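Local coordinates for cell division protein FtsI/penicillin binding protein 2 (Legionella pneumophila subsp. pneumophila ATCC 43290, PDB 4ZTK) that probably cross-links peptidoglycan during cell division, acting as a D,D-transpeptidase of the penicillin-binding protein family, at residues 22-27 and 55-60; 46-51 and 274-279; 138-143 and 179-184; 82-87 and 194-199. All blocks are in the same frame, centred on the assembly; numbering follows the deposited sequence.

Interaction 1 of 4, residues 22-27 and 55-60; sequences PRMQQI and NIIAFA
NE2 of Gln25 is gripped twice: it gives a 2.8 Å hydrogen bond to the carbonyl O of Phe59, and it also bonds Glu29 one helical turn further on. The Phe59 oxygen lies in the amide plane of Gln25, although NE2 itself stands well above the plane of the carbonyl it serves. The other half of the amide returns the bond, for Phe59 N reaches Gln25 OE1 at 3.0 Å, nearly straight (168°) and on a lone pair in the carbonyl plane. With CG anti to the backbone N (chi1 -176°) and a bend at chi2, the chain swings the flat end against the strand. One glutamine thus satisfies both N-H and C=O of a single residue, much as an adjoining strand would. This suits 56-63, an outermost strand of the sheet, paired on its other side with 43-49; there Ile57 and Ala58 both face Ile48 in a classic beta bulge. Small side chains let the helix settle close: CB of Ala58 meets CB of Met24, modelled as selenomethionine, at 3.8 Å, and CB of Ala60 lies 3.9 Å from Gln25 NE2. Toward the start of the strand, Ile57 CD1 reaches Met24 CG at 4.2 Å.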
loop_
_atom_site.group_PDB
_atom_site.type_symbol
_atom_site.label_atom_id
_atom_site.label_comp_id
_atom_site.label_asym_id
_atom_site.label_seq_id
_atom_site.Cartn_x
_atom_site.Cartn_y
_atom_site.Cartn_z
ATOM N N PRO A 22 18.596 11.008 -7.316
ATOM C CA PRO A 22 18.770 10.799 -8.760
ATOM C C PRO A 22 18.969 9.338 -9.172
ATOM O O PRO A 22 18.495 8.948 -10.239
ATOM C CB PRO A 22 20.020 11.630 -9.091
ATOM C CG PRO A 22 20.658 11.939 -7.774
ATOM C CD PRO A 22 19.542 12.005 -6.792
ATOM N N ARG A 23 19.655 8.550 -8.353
ATOM C CA ARG A 23 19.830 7.128 -8.644
ATOM C C ARG A 23 18.501 6.374 -8.529
ATOM O O ARG A 23 18.162 5.548 -9.384
ATOM C CB ARG A 23 20.862 6.507 -7.704
ATOM C CG ARG A 23 21.141 5.037 -7.979
ATOM C CD ARG A 23 21.493 4.284 -6.702
ATOM N NE ARG A 23 21.759 2.869 -6.954
ATOM C CZ ARG A 23 21.780 1.932 -6.011
ATOM N NH1 ARG A 23 21.541 2.255 -4.746
ATOM N NH2 ARG A 23 22.032 0.669 -6.333
HETATM N N MSE A 24 17.749 6.656 -7.470
HETATM C CA MSE A 24 16.452 6.013 -7.275
HETATM C C MSE A 24 15.464 6.474 -8.336
HETATM O O MSE A 24 14.680 5.679 -8.855
HETATM C CB MSE A 24 15.889 6.311 -5.885
HETATM C CG MSE A 24 16.623 5.644 -4.734
HETATM SE SE MSE A 24 16.722 3.695 -4.861
HETATM C CE MSE A 24 14.928 3.295 -5.520
ATOM N N GLN A 25 15.515 7.765 -8.655
ATOM C CA GLN A 25 14.608 8.358 -9.628
ATOM C C GLN A 25 14.731 7.698 -10.994
ATOM O O GLN A 25 13.731 7.389 -11.638
ATOM C CB GLN A 25 14.871 9.858 -9.759
ATOM C CG GLN A 25 13.897 10.560 -10.675
ATOM C CD GLN A 25 12.466 10.448 -10.185
ATOM O OE1 GLN A 25 12.219 10.271 -8.995
ATOM N NE2 GLN A 25 11.516 10.551 -11.104
ATOM N N GLN A 26 15.964 7.483 -11.430
ATOM C CA GLN A 26 16.216 6.874 -12.727
ATOM C C GLN A 26 15.718 5.429 -12.771
ATOM O O GLN A 26 15.172 4.984 -13.778
ATOM C CB GLN A 26 17.704 6.954 -13.057
ATOM C CG GLN A 26 18.046 6.477 -14.443
ATOM C CD GLN A 26 19.326 7.094 -14.967
ATOM O OE1 GLN A 26 19.456 8.318 -15.048
ATOM N NE2 GLN A 26 20.283 6.248 -15.322
ATOM N N ILE A 27 15.902 4.707 -11.671
ATOM C CA ILE A 27 15.374 3.351 -11.545
ATOM C C ILE A 27 13.856 3.300 -11.734
ATOM O O ILE A 27 13.352 2.532 -12.553
ATOM C CB ILE A 27 15.730 2.733 -10.181
ATOM C CG1 ILE A 27 17.235 2.467 -10.102
ATOM C CG2 ILE A 27 14.933 1.446 -9.948
ATOM C CD1 ILE A 27 17.701 1.960 -8.746
ATOM N N ASN A 55 10.202 10.858 3.970
ATOM C CA ASN A 55 10.404 11.695 2.788
ATOM C C ASN A 55 10.353 10.878 1.505
ATOM O O ASN A 55 10.907 9.784 1.443
ATOM C CB ASN A 55 11.752 12.411 2.861
ATOM C CG ASN A 55 11.823 13.404 3.994
ATOM O OD1 ASN A 55 10.820 14.015 4.360
ATOM N ND2 ASN A 55 13.011 13.570 4.558
ATOM N N ILE A 56 9.686 11.412 0.487
ATOM C CA ILE A 56 9.712 10.818 -0.842
ATOM C C ILE A 56 11.094 11.033 -1.433
ATOM O O ILE A 56 11.577 12.167 -1.487
ATOM C CB ILE A 56 8.693 11.489 -1.773
ATOM C CG1 ILE A 56 7.298 11.450 -1.149
ATOM C CG2 ILE A 56 8.699 10.824 -3.142
ATOM C CD1 ILE A 56 6.798 10.067 -0.908
ATOM N N ILE A 57 11.737 9.953 -1.870
ATOM C CA ILE A 57 13.065 10.067 -2.466
ATOM C C ILE A 57 13.062 9.711 -3.947
ATOM O O ILE A 57 14.072 9.860 -4.630
ATOM C CB ILE A 57 14.109 9.208 -1.729
ATOM C CG1 ILE A 57 13.751 7.726 -1.828
ATOM C CG2 ILE A 57 14.228 9.647 -0.277
ATOM C CD1 ILE A 57 14.731 6.827 -1.119
ATOM N N ALA A 58 11.924 9.232 -4.433
ATOM C CA ALA A 58 11.728 9.033 -5.863
ATOM C C ALA A 58 10.243 8.944 -6.182
ATOM O O ALA A 58 9.453 8.420 -5.391
ATOM C CB ALA A 58 12.458 7.790 -6.344
ATOM N N PHE A 59 9.875 9.460 -7.348
ATOM C CA PHE A 59 8.487 9.505 -7.778
ATOM C C PHE A 59 8.474 9.592 -9.296
ATOM O O PHE A 59 9.016 10.533 -9.867
ATOM C CB PHE A 59 7.802 10.738 -7.179
ATOM C CG PHE A 59 6.312 10.781 -7.392
ATOM C CD1 PHE A 59 5.778 11.126 -8.625
ATOM C CD2 PHE A 59 5.447 10.501 -6.351
ATOM C CE1 PHE A 59 4.411 11.168 -8.816
ATOM C CE2 PHE A 59 4.075 10.543 -6.536
ATOM C CZ PHE A 59 3.557 10.877 -7.771
ATOM N N ALA A 60 7.868 8.612 -9.955
ATOM C CA ALA A 60 7.730 8.669 -11.407
ATOM C C ALA A 60 6.391 8.115 -11.863
ATOM O O ALA A 60 5.869 7.162 -11.280
ATOM C CB ALA A 60 8.866 7.926 -12.089
#

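Interaction 2 of 4, residues 46-51 and 274-279; sequences IAIADP and YVLLVV
Ala49 and Val275 exchange a pair of backbone hydrogen bonds, Ala49 N to Val275 O at 2.8 Å and Val275 N to Ala49 O at 2.9 Å. Ala47 and Leu277 exchange a second such pair, and the four bonds tie strands 46-49 and 274-279 into an antiparallel ladder. Non-hydrogen-bonded pairs alternate with these: Ile48 with Leu276 between them, Ile46 with Val278 beyond Ala47. Here CA-H groups add weaker contacts, among them Ile48 CA to Val275 O at 3.1 Å.

Side chains alternate between the two faces. On that of Ile46 and Ile48, each isoleucine lies side by side with its partner, pointing the same way. Ile48 is bent at chi2 (-67°), which brings CD1 to 3.6 Å from Leu276 CG, while its other branch, CG2, meets CB of Tyr274 at 4.0 Å. Beta-branched residues suit such extended backbone and fill the layer well. The opposite face carries Ala47 and Ala49, whose short methyls leave room for larger neighbours: Ala49 CB sits 4.1 Å from Val275 CB, and past the strand end Pro51 CG slides by Val275 CG2 at 3.9 Å.

These are the second and third strands of the five-stranded sheet, with 56-63 beyond one and 259-267 beyond the other. Helices 22-38 and 295-310 pack on the isoleucine face, and helix 189-200 packs against the alanines.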
loop_
_atom_site.group_PDB
_atom_site.type_symbol
_atom_site.label_atom_id
_atom_site.label_comp_id
_atom_site.label_asym_id
_atom_site.label_seq_id
_atom_site.Cartn_x
_atom_site.Cartn_y
_atom_site.Cartn_z
ATOM N N ILE A 46 5.164 4.944 -9.563
ATOM C CA ILE A 46 5.961 4.327 -8.514
ATOM C C ILE A 46 6.541 5.407 -7.611
ATOM O O ILE A 46 7.064 6.418 -8.086
ATOM C CB ILE A 46 7.126 3.502 -9.082
ATOM C CG1 ILE A 46 6.607 2.391 -9.993
ATOM C CG2 ILE A 46 7.951 2.907 -7.952
ATOM C CD1 ILE A 46 7.712 1.645 -10.705
ATOM N N ALA A 47 6.453 5.190 -6.306
ATOM C CA ALA A 47 7.061 6.103 -5.353
ATOM C C ALA A 47 7.933 5.335 -4.372
ATOM O O ALA A 47 7.619 4.200 -4.005
ATOM C CB ALA A 47 5.993 6.908 -4.619
ATOM N N ILE A 48 9.043 5.951 -3.980
ATOM C CA ILE A 48 9.929 5.398 -2.966
ATOM C C ILE A 48 10.045 6.408 -1.836
ATOM O O ILE A 48 10.100 7.604 -2.082
ATOM C CB ILE A 48 11.347 5.141 -3.509
ATOM C CG1 ILE A 48 11.301 4.516 -4.908
ATOM C CG2 ILE A 48 12.148 4.284 -2.533
ATOM C CD1 ILE A 48 10.750 3.146 -4.949
ATOM N N ALA A 49 10.064 5.926 -0.600
ATOM C CA ALA A 49 10.211 6.804 0.550
ATOM C C ALA A 49 11.256 6.250 1.506
ATOM O O ALA A 49 11.507 5.043 1.547
ATOM C CB ALA A 49 8.872 6.983 1.277
ATOM N N ASP A 50 11.860 7.144 2.277
ATOM C CA ASP A 50 12.865 6.771 3.264
ATOM C C ASP A 50 12.193 6.386 4.585
ATOM O O ASP A 50 11.455 7.181 5.163
ATOM C CB ASP A 50 13.854 7.930 3.460
ATOM C CG ASP A 50 14.662 7.799 4.730
ATOM O OD1 ASP A 50 15.615 6.994 4.753
ATOM O OD2 ASP A 50 14.343 8.509 5.705
ATOM N N PRO A 51 12.438 5.153 5.058
ATOM C CA PRO A 51 11.807 4.619 6.273
ATOM C C PRO A 51 12.013 5.463 7.539
ATOM O O PRO A 51 11.167 5.408 8.423
ATOM C CB PRO A 51 12.481 3.255 6.445
ATOM C CG PRO A 51 12.924 2.878 5.079
ATOM C CD PRO A 51 13.316 4.162 4.413
ATOM N N TYR A 274 14.091 0.886 2.074
ATOM C CA TYR A 274 13.204 1.607 1.170
ATOM C C TYR A 274 11.749 1.248 1.419
ATOM O O TYR A 274 11.424 0.101 1.708
ATOM C CB TYR A 274 13.552 1.308 -0.293
ATOM C CG TYR A 274 14.999 1.555 -0.647
ATOM C CD1 TYR A 274 15.477 2.841 -0.830
ATOM C CD2 TYR A 274 15.885 0.496 -0.796
ATOM C CE1 TYR A 274 16.807 3.072 -1.153
ATOM C CE2 TYR A 274 17.208 0.714 -1.119
ATOM C CZ TYR A 274 17.666 2.005 -1.297
ATOM O OH TYR A 274 18.987 2.224 -1.615
ATOM N N VAL A 275 10.877 2.240 1.302
ATOM C CA VAL A 275 9.448 1.995 1.267
ATOM C C VAL A 275 9.029 2.222 -0.173
ATOM O O VAL A 275 9.450 3.199 -0.796
ATOM C CB VAL A 275 8.678 2.965 2.182
ATOM C CG1 VAL A 275 7.220 2.534 2.298
ATOM C CG2 VAL A 275 9.335 3.046 3.556
ATOM N N LEU A 276 8.220 1.317 -0.714
ATOM C CA LEU A 276 7.806 1.425 -2.108
ATOM C C LEU A 276 6.303 1.286 -2.244
ATOM O O LEU A 276 5.674 0.517 -1.518
ATOM C CB LEU A 276 8.472 0.348 -2.971
ATOM C CG LEU A 276 9.990 0.183 -2.969
ATOM C CD1 LEU A 276 10.459 -0.630 -1.771
ATOM C CD2 LEU A 276 10.423 -0.477 -4.259
ATOM N N LEU A 277 5.745 2.026 -3.195
ATOM C CA LEU A 277 4.337 1.933 -3.547
ATOM C C LEU A 277 4.235 1.939 -5.064
ATOM O O LEU A 277 4.793 2.818 -5.734
ATOM C CB LEU A 277 3.552 3.103 -2.954
ATOM C CG LEU A 277 2.072 3.213 -3.342
ATOM C CD1 LEU A 277 1.322 1.922 -3.031
ATOM C CD2 LEU A 277 1.409 4.394 -2.631
ATOM N N VAL A 278 3.540 0.945 -5.603
ATOM C CA VAL A 278 3.324 0.839 -7.039
ATOM C C VAL A 278 1.829 0.828 -7.314
ATOM O O VAL A 278 1.084 0.070 -6.688
ATOM C CB VAL A 278 3.928 -0.464 -7.609
ATOM C CG1 VAL A 278 3.574 -0.614 -9.074
ATOM C CG2 VAL A 278 5.437 -0.491 -7.415
ATOM N N VAL A 279 1.386 1.672 -8.239
ATOM C CA VAL A 279 -0.011 1.667 -8.655
ATOM C C VAL A 279 -0.102 1.674 -10.172
ATOM O O VAL A 279 0.499 2.519 -10.835
ATOM C CB VAL A 279 -0.796 2.872 -8.080
ATOM C CG1 VAL A 279 -2.214 2.909 -8.647
ATOM C CG2 VAL A 279 -0.836 2.800 -6.567
#

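Interaction 3 of 4, residues 138-143 and 179-184; sequences CLIRVS and AALGEN
The methyl of Ala180 presses directly on the backbone of helix 136-146, its CB lying 3.6 Å from Ile140 CA and equally near Leu139 O. So short a side chain lets the two helices come close, with the CA atoms of Ile140 and Ala180 5.2 Å apart. Around that methyl, CB of Ser143 approaches to 3.9 Å, and Ile140 CG1 to the same distance. Ile140 has CG1 beside its backbone N (chi1 -72°) and then runs extended through chi2, which carries CD1 past Ala180 to Leu181. There it crosses the leucine obliquely, 4.0 Å from CG and about as near both of its methyls, so the end of the isoleucine rests against the branch point rather than on one tip. Ser143 behaves differently: OG is anti to the backbone N (chi1 -178°) and hydrogen-bonds Leu176 O in the partner helix, so the buried hydroxyl is satisfied while CB does the apolar packing. Of the Leu139 side chain little more than CB comes near Ala180, for its branched end packs on Lys83 and Ile86 of helix 83-92.

Just beyond, Gly182 takes a positive phi (66°), a conformation glycine adopts readily, and its N bonds Ala179 O at 2.9 Å. This turn closes helix 172-181 with a Schellman motif, within the helical part of a transpeptidase fold like that of the serine beta-lactamases.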
loop_
_atom_site.group_PDB
_atom_site.type_symbol
_atom_site.label_atom_id
_atom_site.label_comp_id
_atom_site.label_asym_id
_atom_site.label_seq_id
_atom_site.Cartn_x
_atom_site.Cartn_y
_atom_site.Cartn_z
ATOM N N CYS A 138 -13.140 -11.497 6.949
ATOM C CA CYS A 138 -12.398 -11.570 8.205
ATOM C C CYS A 138 -11.911 -10.206 8.687
ATOM O O CYS A 138 -12.083 -9.867 9.857
ATOM C CB CYS A 138 -11.222 -12.547 8.107
ATOM S SG CYS A 138 -11.726 -14.283 7.913
ATOM N N LEU A 139 -11.300 -9.431 7.796
ATOM C CA LEU A 139 -10.821 -8.106 8.177
ATOM C C LEU A 139 -11.976 -7.182 8.550
ATOM O O LEU A 139 -11.847 -6.337 9.444
ATOM C CB LEU A 139 -9.964 -7.478 7.074
ATOM C CG LEU A 139 -8.452 -7.682 7.218
ATOM C CD1 LEU A 139 -7.940 -7.039 8.502
ATOM C CD2 LEU A 139 -8.105 -9.160 7.185
ATOM N N ILE A 140 -13.107 -7.343 7.870
ATOM C CA ILE A 140 -14.283 -6.554 8.201
ATOM C C ILE A 140 -14.745 -6.872 9.620
ATOM O O ILE A 140 -15.032 -5.971 10.410
ATOM C CB ILE A 140 -15.436 -6.799 7.226
ATOM C CG1 ILE A 140 -15.134 -6.167 5.867
ATOM C CG2 ILE A 140 -16.699 -6.197 7.790
ATOM C CD1 ILE A 140 -16.168 -6.504 4.787
ATOM N N ARG A 141 -14.800 -8.161 9.938
ATOM C CA ARG A 141 -15.178 -8.598 11.273
ATOM C C ARG A 141 -14.200 -8.039 12.306
ATOM O O ARG A 141 -14.609 -7.550 13.354
ATOM C CB ARG A 141 -15.242 -10.127 11.347
ATOM C CG ARG A 141 -15.567 -10.666 12.727
ATOM C CD ARG A 141 -16.060 -12.108 12.672
ATOM N NE ARG A 141 -15.147 -12.981 11.938
ATOM C CZ ARG A 141 -15.258 -14.306 11.891
ATOM N NH1 ARG A 141 -14.385 -15.027 11.197
ATOM N NH2 ARG A 141 -16.241 -14.912 12.543
ATOM N N VAL A 142 -12.912 -8.099 11.993
ATOM C CA VAL A 142 -11.890 -7.536 12.865
ATOM C C VAL A 142 -12.152 -6.050 13.125
ATOM O O VAL A 142 -12.132 -5.596 14.269
ATOM C CB VAL A 142 -10.486 -7.743 12.265
ATOM C CG1 VAL A 142 -9.468 -6.837 12.935
ATOM C CG2 VAL A 142 -10.074 -9.202 12.393
ATOM N N SER A 143 -12.427 -5.309 12.057
ATOM C CA SER A 143 -12.732 -3.886 12.158
ATOM C C SER A 143 -13.976 -3.613 12.999
ATOM O O SER A 143 -13.969 -2.737 13.870
ATOM C CB SER A 143 -12.898 -3.278 10.764
ATOM O OG SER A 143 -13.147 -1.882 10.843
ATOM N N ALA A 179 -14.332 0.752 5.895
ATOM C CA ALA A 179 -12.967 1.046 6.321
ATOM C C ALA A 179 -12.044 -0.138 6.066
ATOM O O ALA A 179 -10.939 0.026 5.555
ATOM C CB ALA A 179 -12.943 1.417 7.793
ATOM N N ALA A 180 -12.504 -1.333 6.421
ATOM C CA ALA A 180 -11.691 -2.538 6.275
ATOM C C ALA A 180 -11.423 -2.846 4.807
ATOM O O ALA A 180 -10.415 -3.467 4.469
ATOM C CB ALA A 180 -12.362 -3.724 6.955
ATOM N N LEU A 181 -12.327 -2.405 3.941
ATOM C CA LEU A 181 -12.154 -2.587 2.506
ATOM C C LEU A 181 -11.390 -1.424 1.880
ATOM O O LEU A 181 -11.042 -1.465 0.705
ATOM C CB LEU A 181 -13.511 -2.746 1.830
ATOM C CG LEU A 181 -14.257 -3.988 2.308
ATOM C CD1 LEU A 181 -15.567 -4.110 1.589
ATOM C CD2 LEU A 181 -13.405 -5.219 2.077
ATOM N N GLY A 182 -11.128 -0.390 2.673
ATOM C CA GLY A 182 -10.445 0.788 2.174
ATOM C C GLY A 182 -11.312 1.507 1.166
ATOM O O GLY A 182 -10.810 2.131 0.238
ATOM N N GLU A 183 -12.623 1.413 1.361
ATOM C CA GLU A 183 -13.607 1.977 0.445
ATOM C C GLU A 183 -13.910 3.458 0.725
ATOM O O GLU A 183 -13.985 4.269 -0.201
ATOM C CB GLU A 183 -14.894 1.146 0.515
ATOM C CG GLU A 183 -15.954 1.509 -0.506
ATOM C CD GLU A 183 -17.126 0.538 -0.493
ATOM O OE1 GLU A 183 -18.224 0.929 -0.043
ATOM O OE2 GLU A 183 -16.945 -0.618 -0.931
ATOM N N ASN A 184 -14.082 3.811 1.996
ATOM C CA ASN A 184 -14.431 5.191 2.351
ATOM C C ASN A 184 -13.243 6.015 2.858
ATOM O O ASN A 184 -13.377 6.810 3.793
ATOM C CB ASN A 184 -15.591 5.232 3.358
ATOM C CG ASN A 184 -15.224 4.637 4.714
ATOM O OD1 ASN A 184 -14.519 3.630 4.797
ATOM N ND2 ASN A 184 -15.704 5.269 5.786
#

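Interaction 4 of 4, residues 82-87 and 194-199; sequences IKPFIA and KSYAIL
An edge-to-face aromatic contact joins helix 83-92 to helix 189-200 in the buried interior: the rim of Phe85 points at the face of Tyr196. The ring centroids are 5.0 Å apart and the planes almost perpendicular (84°), with Phe85 CE2 3.5 Å from Tyr196 CE1, toward the margin of the tyrosine face. The axes of segments 83-87 and 194-199 come no closer than 11.3 Å, a wide gap, which the long, flat Phe85 ring does much to fill. With CG anti to its carbonyl carbon (chi1 -56°), the ring of Phe85 extends toward helix 189-200, and its outer edge also meets the carbonyl Ser195 O, 3.4 Å from CE1, where the slightly positive ring hydrogens suit an oxygen. CD1 of Leu199 lies obliquely to the ring, 3.6 Å from the same CE1, and Phe158 and Phe160 make further edge-to-face pairs with Phe85.

Helix 83-92 begins in a pattern that fits the SxxK motif of penicillin-binding proteins: Lys83 NZ hydrogen-bonds Ser80 and Asn136, consistent with an active-site role. Next to it, Pro84 suits a first turn, where a missing N-H costs no helical bond. Its ring crosses Tyr196 at about a right angle, with CG 3.5 Å from Tyr196 OH, a hydroxyl that bonds Thr81 O. Lys248, which fits a K(T/S)G-type motif, packs on both Pro84 and Tyr196. Ser195 brings CB to 3.8 Å from Phe85 CZ, while its OG bonds the backbone oxygens of Phe158 and Ser191.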
loop_
_atom_site.group_PDB
_atom_site.type_symbol
_atom_site.label_atom_id
_atom_site.label_comp_id
_atom_site.label_asym_id
_atom_site.label_seq_id
_atom_site.Cartn_x
_atom_site.Cartn_y
_atom_site.Cartn_z
ATOM N N ILE A 82 -5.152 -1.018 3.047
ATOM C CA ILE A 82 -5.530 -0.528 4.378
ATOM C C ILE A 82 -5.484 -1.644 5.425
ATOM O O ILE A 82 -5.324 -1.379 6.613
ATOM C CB ILE A 82 -6.951 0.093 4.395
ATOM C CG1 ILE A 82 -7.167 0.935 5.654
ATOM C CG2 ILE A 82 -8.036 -0.988 4.349
ATOM C CD1 ILE A 82 -6.233 2.073 5.782
ATOM N N LYS A 83 -5.632 -2.890 4.976
ATOM C CA LYS A 83 -5.806 -4.031 5.880
ATOM C C LYS A 83 -4.751 -4.182 6.987
ATOM O O LYS A 83 -5.110 -4.473 8.128
ATOM C CB LYS A 83 -5.971 -5.343 5.090
ATOM C CG LYS A 83 -7.350 -5.513 4.442
ATOM C CD LYS A 83 -7.427 -6.788 3.603
ATOM C CE LYS A 83 -8.873 -7.161 3.266
ATOM N NZ LYS A 83 -9.575 -6.110 2.476
ATOM N N PRO A 84 -3.451 -3.997 6.662
ATOM C CA PRO A 84 -2.442 -4.074 7.730
ATOM C C PRO A 84 -2.685 -3.097 8.877
ATOM O O PRO A 84 -2.378 -3.425 10.025
ATOM C CB PRO A 84 -1.142 -3.700 7.008
ATOM C CG PRO A 84 -1.359 -4.153 5.610
ATOM C CD PRO A 84 -2.821 -3.878 5.332
ATOM N N PHE A 85 -3.232 -1.923 8.572
ATOM C CA PHE A 85 -3.481 -0.909 9.596
ATOM C C PHE A 85 -4.718 -1.234 10.435
ATOM O O PHE A 85 -4.748 -0.963 11.640
ATOM C CB PHE A 85 -3.584 0.478 8.960
ATOM C CG PHE A 85 -2.366 0.854 8.156
ATOM C CD1 PHE A 85 -1.263 1.425 8.773
ATOM C CD2 PHE A 85 -2.316 0.616 6.790
ATOM C CE1 PHE A 85 -0.132 1.765 8.037
ATOM C CE2 PHE A 85 -1.190 0.952 6.046
ATOM C CZ PHE A 85 -0.093 1.531 6.677
ATOM N N ILE A 86 -5.732 -1.814 9.797
ATOM C CA ILE A 86 -6.896 -2.324 10.517
ATOM C C ILE A 86 -6.437 -3.375 11.519
ATOM O O ILE A 86 -6.811 -3.339 12.687
ATOM C CB ILE A 86 -7.923 -2.966 9.562
ATOM C CG1 ILE A 86 -8.544 -1.916 8.641
ATOM C CG2 ILE A 86 -9.012 -3.688 10.344
ATOM C CD1 ILE A 86 -9.395 -0.893 9.360
ATOM N N ALA A 87 -5.612 -4.305 11.050
ATOM C CA ALA A 87 -5.078 -5.360 11.904
ATOM C C ALA A 87 -4.238 -4.788 13.041
ATOM O O ALA A 87 -4.344 -5.239 14.180
ATOM C CB ALA A 87 -4.257 -6.345 11.086
ATOM N N LYS A 194 3.541 7.191 3.063
ATOM C CA LYS A 194 3.979 7.692 4.361
ATOM C C LYS A 194 3.393 6.847 5.493
ATOM O O LYS A 194 4.047 6.623 6.514
ATOM C CB LYS A 194 3.628 9.176 4.533
ATOM C CG LYS A 194 4.573 10.117 3.784
ATOM C CD LYS A 194 4.159 11.575 3.939
ATOM C CE LYS A 194 5.113 12.507 3.201
ATOM N NZ LYS A 194 6.445 12.617 3.866
ATOM N N SER A 195 2.167 6.370 5.303
ATOM C CA SER A 195 1.555 5.466 6.268
ATOM C C SER A 195 2.337 4.157 6.346
ATOM O O SER A 195 2.594 3.640 7.434
ATOM C CB SER A 195 0.091 5.204 5.911
ATOM O OG SER A 195 -0.652 6.412 5.988
ATOM N N TYR A 196 2.726 3.622 5.193
ATOM C CA TYR A 196 3.552 2.420 5.187
ATOM C C TYR A 196 4.947 2.683 5.767
ATOM O O TYR A 196 5.556 1.796 6.367
ATOM C CB TYR A 196 3.621 1.794 3.788
ATOM C CG TYR A 196 2.499 0.809 3.574
ATOM C CD1 TYR A 196 1.261 1.227 3.116
ATOM C CD2 TYR A 196 2.667 -0.532 3.873
ATOM C CE1 TYR A 196 0.222 0.328 2.943
ATOM C CE2 TYR A 196 1.639 -1.437 3.708
ATOM C CZ TYR A 196 0.418 -0.999 3.247
ATOM O OH TYR A 196 -0.610 -1.893 3.080
ATOM N N ALA A 197 5.432 3.910 5.616
ATOM C CA ALA A 197 6.728 4.277 6.179
ATOM C C ALA A 197 6.712 4.144 7.701
ATOM O O ALA A 197 7.726 3.819 8.314
ATOM C CB ALA A 197 7.121 5.686 5.762
ATOM N N ILE A 198 5.552 4.376 8.305
ATOM C CA ILE A 198 5.417 4.231 9.749
ATOM C C ILE A 198 5.668 2.781 10.175
ATOM O O ILE A 198 6.389 2.520 11.139
ATOM C CB ILE A 198 4.041 4.714 10.242
ATOM C CG1 ILE A 198 3.899 6.221 9.995
ATOM C CG2 ILE A 198 3.862 4.395 11.723
ATOM C CD1 ILE A 198 2.577 6.806 10.453
ATOM N N LEU A 199 5.087 1.842 9.437
ATOM C CA LEU A 199 5.295 0.426 9.712
ATOM C C LEU A 199 6.754 0.042 9.506
ATOM O O LEU A 199 7.310 -0.744 10.271
ATOM C CB LEU A 199 4.401 -0.436 8.818
ATOM C CG LEU A 199 2.892 -0.212 8.927
ATOM C CD1 LEU A 199 2.161 -1.069 7.897
ATOM C CD2 LEU A 199 2.391 -0.513 10.335
#

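In the fold
The contacts run across the domain from the edge strand 56-63 of the sheet to the helical region. Interactions 1 and 2, centres about 9 Å apart, share the five-stranded sheet and meet where strands 43-49 and 56-63 pair; their segments alternate along the chain. Interaction 4 lies about 13 Å from interaction 2, centre to centre, and touches it where Val275 packs on helix 189-200; the centre of interaction 3 is about 13 Å from that of interaction 4. Along the sequence, interaction 3 falls between the segments of interaction 4, which fall between those of interaction 2. Interactions 1 and 3, centres about 32 Å apart, stand on opposite sides of the chain's centre, with the probable active-site helix 83-92 in the region joining sheet and helices.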